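Local coordinates for hypothetical acetyltransferase (Shewanella oneidensis, PDB 1T82), which is a putative thioesterase of the hotdog-fold family that forms a dimer and may act on acyl groups, its activity unproven, at residues T59-A62 and G63-Y66; I65-I68 and M69-G73. All coordinates share one frame; numbering follows the deposited sequence.

Contact 1 (T59-A62 and G63-Y66); sequences TMFA and GSIY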
# COMPACT_ATOMS: atom_id res chain seq x y z
N THR B 59 6.55 -10.55 10.45
CA THR B 59 5.97 -9.31 10.97
C THR B 59 5.09 -8.80 9.84
O THR B 59 5.12 -9.37 8.75
CB THR B 59 7.03 -8.25 11.35
OG1 THR B 59 7.88 -7.99 10.22
CG2 THR B 59 7.87 -8.74 12.52
N MSE B 60 4.33 -7.74 10.05
CA MSE B 60 3.46 -7.31 8.96
C MSE B 60 4.17 -6.67 7.78
O MSE B 60 5.01 -5.78 7.92
CB MSE B 60 2.34 -6.39 9.46
CG MSE B 60 1.18 -6.30 8.46
SE MSE B 60 -0.37 -5.31 9.09
CE MSE B 60 -1.32 -6.84 9.82
N PHE B 61 3.82 -7.17 6.59
CA PHE B 61 4.37 -6.70 5.32
C PHE B 61 4.06 -5.23 5.09
O PHE B 61 2.92 -4.78 5.30
CB PHE B 61 3.79 -7.57 4.19
CG PHE B 61 4.14 -7.09 2.81
CD1 PHE B 61 5.45 -6.83 2.45
CD2 PHE B 61 3.14 -6.94 1.86
CE1 PHE B 61 5.77 -6.42 1.16
CE2 PHE B 61 3.44 -6.54 0.55
CZ PHE B 61 4.76 -6.28 0.21
N ALA B 62 5.06 -4.48 4.63
CA ALA B 62 4.91 -3.05 4.37
C ALA B 62 3.71 -2.73 3.48
O ALA B 62 3.03 -1.72 3.68
CB ALA B 62 6.19 -2.50 3.75
N GLY B 63 3.46 -3.58 2.49
CA GLY B 63 2.34 -3.35 1.59
C GLY B 63 1.00 -3.54 2.29
O GLY B 63 0.04 -2.83 2.00
N SER B 64 0.93 -4.51 3.19
CA SER B 64 -0.31 -4.75 3.91
C SER B 64 -0.55 -3.61 4.89
O SER B 64 -1.68 -3.15 5.03
CB SER B 64 -0.24 -6.09 4.67
OG SER B 64 -0.18 -7.17 3.76
N ILE B 65 0.51 -3.15 5.54
CA ILE B 65 0.39 -2.04 6.48
C ILE B 65 -0.22 -0.85 5.74
O ILE B 65 -1.20 -0.27 6.18
CB ILE B 65 1.78 -1.65 7.05
CG1 ILE B 65 2.30 -2.77 7.97
CG2 ILE B 65 1.69 -0.33 7.82
CD1 ILE B 65 3.68 -2.51 8.53
N TYR B 66 0.36 -0.50 4.59
CA TYR B 66 -0.14 0.61 3.80
C TYR B 66 -1.59 0.39 3.36
O TYR B 66 -2.44 1.28 3.48
CB TYR B 66 0.70 0.81 2.54
CG TYR B 66 0.17 1.90 1.62
CD1 TYR B 66 0.57 3.23 1.77
CD2 TYR B 66 -0.75 1.59 0.61
CE1 TYR B 66 0.08 4.22 0.93
CE2 TYR B 66 -1.25 2.58 -0.23
CZ TYR B 66 -0.83 3.89 -0.06
OH TYR B 66 -1.30 4.87 -0.91
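F61 and I65 meet at the N terminus of the central helix 62-84, with F61 as the N-cap residue. F61 O accepts the N-H of I65 at 2.9 Å, nearly straight and almost in line with the carbonyl. S64 N also lies near F61 O, but the 120° angle at its hydrogen makes this bond weak. One residue on, Y66 N bonds to A62 O at 3.1 Å; A62 O also receives the hydroxyl of Y99. With CG anti to the backbone N (chi1 172°), the F61 ring lies forward over the start of the helix. G63 N sits 3.3 Å above the F61 ring plane, over its centre; G63 CA beside it makes a CH-pi contact, 3.9 Å from the centroid. S64 OG sits in plane at the ring edge and is hydrogen-bonded to N53 ND2. On another side, the selenomethionine M60 crosses I65, with M60 CG 3.7 Å from I65 CG1. Extended through chi1 and chi2, M60 also brings SE to 3.9 Å from I65 CG1. I26 of the second subunit packs on F61. This is the N-terminal cap of the long hotdog-fold helix, an aromatic ring laid over its first turn.

Contact 2 (I65-I68 and M69-G73); sequences IYTI and MTLTG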
# COMPACT_ATOMS: atom_id res chain seq x y z
N ILE B 65 0.51 -3.15 5.54
CA ILE B 65 0.39 -2.04 6.48
C ILE B 65 -0.22 -0.85 5.74
O ILE B 65 -1.20 -0.27 6.18
CB ILE B 65 1.78 -1.65 7.05
CG1 ILE B 65 2.30 -2.77 7.97
CG2 ILE B 65 1.69 -0.33 7.82
CD1 ILE B 65 3.68 -2.51 8.53
N TYR B 66 0.36 -0.50 4.59
CA TYR B 66 -0.14 0.61 3.80
C TYR B 66 -1.59 0.39 3.36
O TYR B 66 -2.44 1.28 3.48
CB TYR B 66 0.70 0.81 2.54
CG TYR B 66 0.17 1.90 1.62
CD1 TYR B 66 0.57 3.23 1.77
CD2 TYR B 66 -0.75 1.59 0.61
CE1 TYR B 66 0.08 4.22 0.93
CE2 TYR B 66 -1.25 2.58 -0.23
CZ TYR B 66 -0.83 3.89 -0.06
OH TYR B 66 -1.30 4.87 -0.91
N THR B 67 -1.87 -0.80 2.85
CA THR B 67 -3.21 -1.09 2.37
C THR B 67 -4.27 -0.96 3.45
O THR B 67 -5.32 -0.37 3.21
CB THR B 67 -3.29 -2.48 1.73
OG1 THR B 67 -2.43 -2.52 0.59
CG2 THR B 67 -4.72 -2.78 1.30
N ILE B 68 -4.02 -1.51 4.64
CA ILE B 68 -5.03 -1.40 5.68
C ILE B 68 -5.22 0.06 6.09
O ILE B 68 -6.34 0.48 6.37
CB ILE B 68 -4.68 -2.28 6.93
CG1 ILE B 68 -5.77 -2.15 7.99
CG2 ILE B 68 -3.34 -1.88 7.51
CD1 ILE B 68 -5.66 -3.20 9.09
N MSE B 69 -4.14 0.83 6.10
CA MSE B 69 -4.26 2.24 6.48
C MSE B 69 -5.03 3.02 5.42
O MSE B 69 -5.88 3.84 5.75
CB MSE B 69 -2.88 2.85 6.71
CG MSE B 69 -2.17 2.19 7.89
SE MSE B 69 -0.39 2.83 8.26
CE MSE B 69 -0.80 4.14 9.63
N THR B 70 -4.75 2.77 4.15
CA THR B 70 -5.48 3.49 3.12
C THR B 70 -6.96 3.10 3.10
O THR B 70 -7.81 3.95 2.85
CB THR B 70 -4.86 3.30 1.72
OG1 THR B 70 -5.50 4.20 0.81
CG2 THR B 70 -5.05 1.87 1.24
N LEU B 71 -7.28 1.84 3.37
CA LEU B 71 -8.68 1.43 3.39
C LEU B 71 -9.39 2.03 4.61
O LEU B 71 -10.59 2.31 4.56
CB LEU B 71 -8.82 -0.10 3.41
CG LEU B 71 -8.64 -0.80 2.06
CD1 LEU B 71 -8.53 -2.30 2.28
CD2 LEU B 71 -9.83 -0.49 1.14
N THR B 72 -8.65 2.23 5.69
CA THR B 72 -9.24 2.82 6.89
C THR B 72 -9.61 4.28 6.60
O THR B 72 -10.69 4.73 6.97
CB THR B 72 -8.28 2.71 8.09
OG1 THR B 72 -8.11 1.33 8.44
CG2 THR B 72 -8.83 3.46 9.31
N GLY B 73 -8.71 4.99 5.92
CA GLY B 73 -8.98 6.38 5.58
C GLY B 73 -10.16 6.44 4.62
O GLY B 73 -11.10 7.21 4.82
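The chi1 of T72 is -66°, which sets OG1 beside its own backbone N and over the preceding turn. From there T72 OG1 donates to I68 O at 2.9 Å. T72 N binds the same oxygen at 3.0 Å, coming from the opposite face of the carbonyl plane. Two donors thus grip I68 O, and the first bond satisfies the hydroxyl of the buried T72 within its own helix. In the selenomethionine M69, chi1 -64° and an extended chi2 run the chain alongside I65, pointing the same way, with M69 SE 3.8 Å from I65 CG2. The bend at chi3 turns only CE. T67 and L71 also lie side by side, and T67 CG2 is 4.0 Å from L71 CD1. Y66 crosses T70 at an angle, its CE2 4.1 Å from T70 CG2. That methyl also lies close to the backbone, 3.0 Å from T67 O. The regular i to i+4 bonds M69 N to I65 O, T70 N to Y66 O and L71 N to T67 O run through the same turns. The T67 hydroxyl bonds back to G63 O. One side of helix 62-84, with I68, M69, T70 and T72, packs on the antiparallel sheet. M69 and T70 touch F145 on strand 140-152, T72 packs on V109 and V111 of strand 108-112, I68 on V109, and T70 reaches L92 on strand 89-99. T67 and L71 face loop residues M32 and I34 and the second subunit, where L71 lies on F61 and T67 on G63 of that subunit.

The chain leaves strand 43-47, runs through a loop and enters helix 62-84. Contact 1 marks that entry and joins the end of the loop to the first helical turn. Contact 2 begins on the stretch where contact 1 ends, with its centre about 10 Å from that of contact 1. Neither closes a long loop, and neither encloses the other. They overlap at I65 and Y66. I65 serves M60 on the loop side and M69 further along. Y66 stacks on Y66 of the second subunit, and its hydroxyl bonds to Y99 of that subunit. Together they tie the loop, the helix, the sheet and the dimer partner.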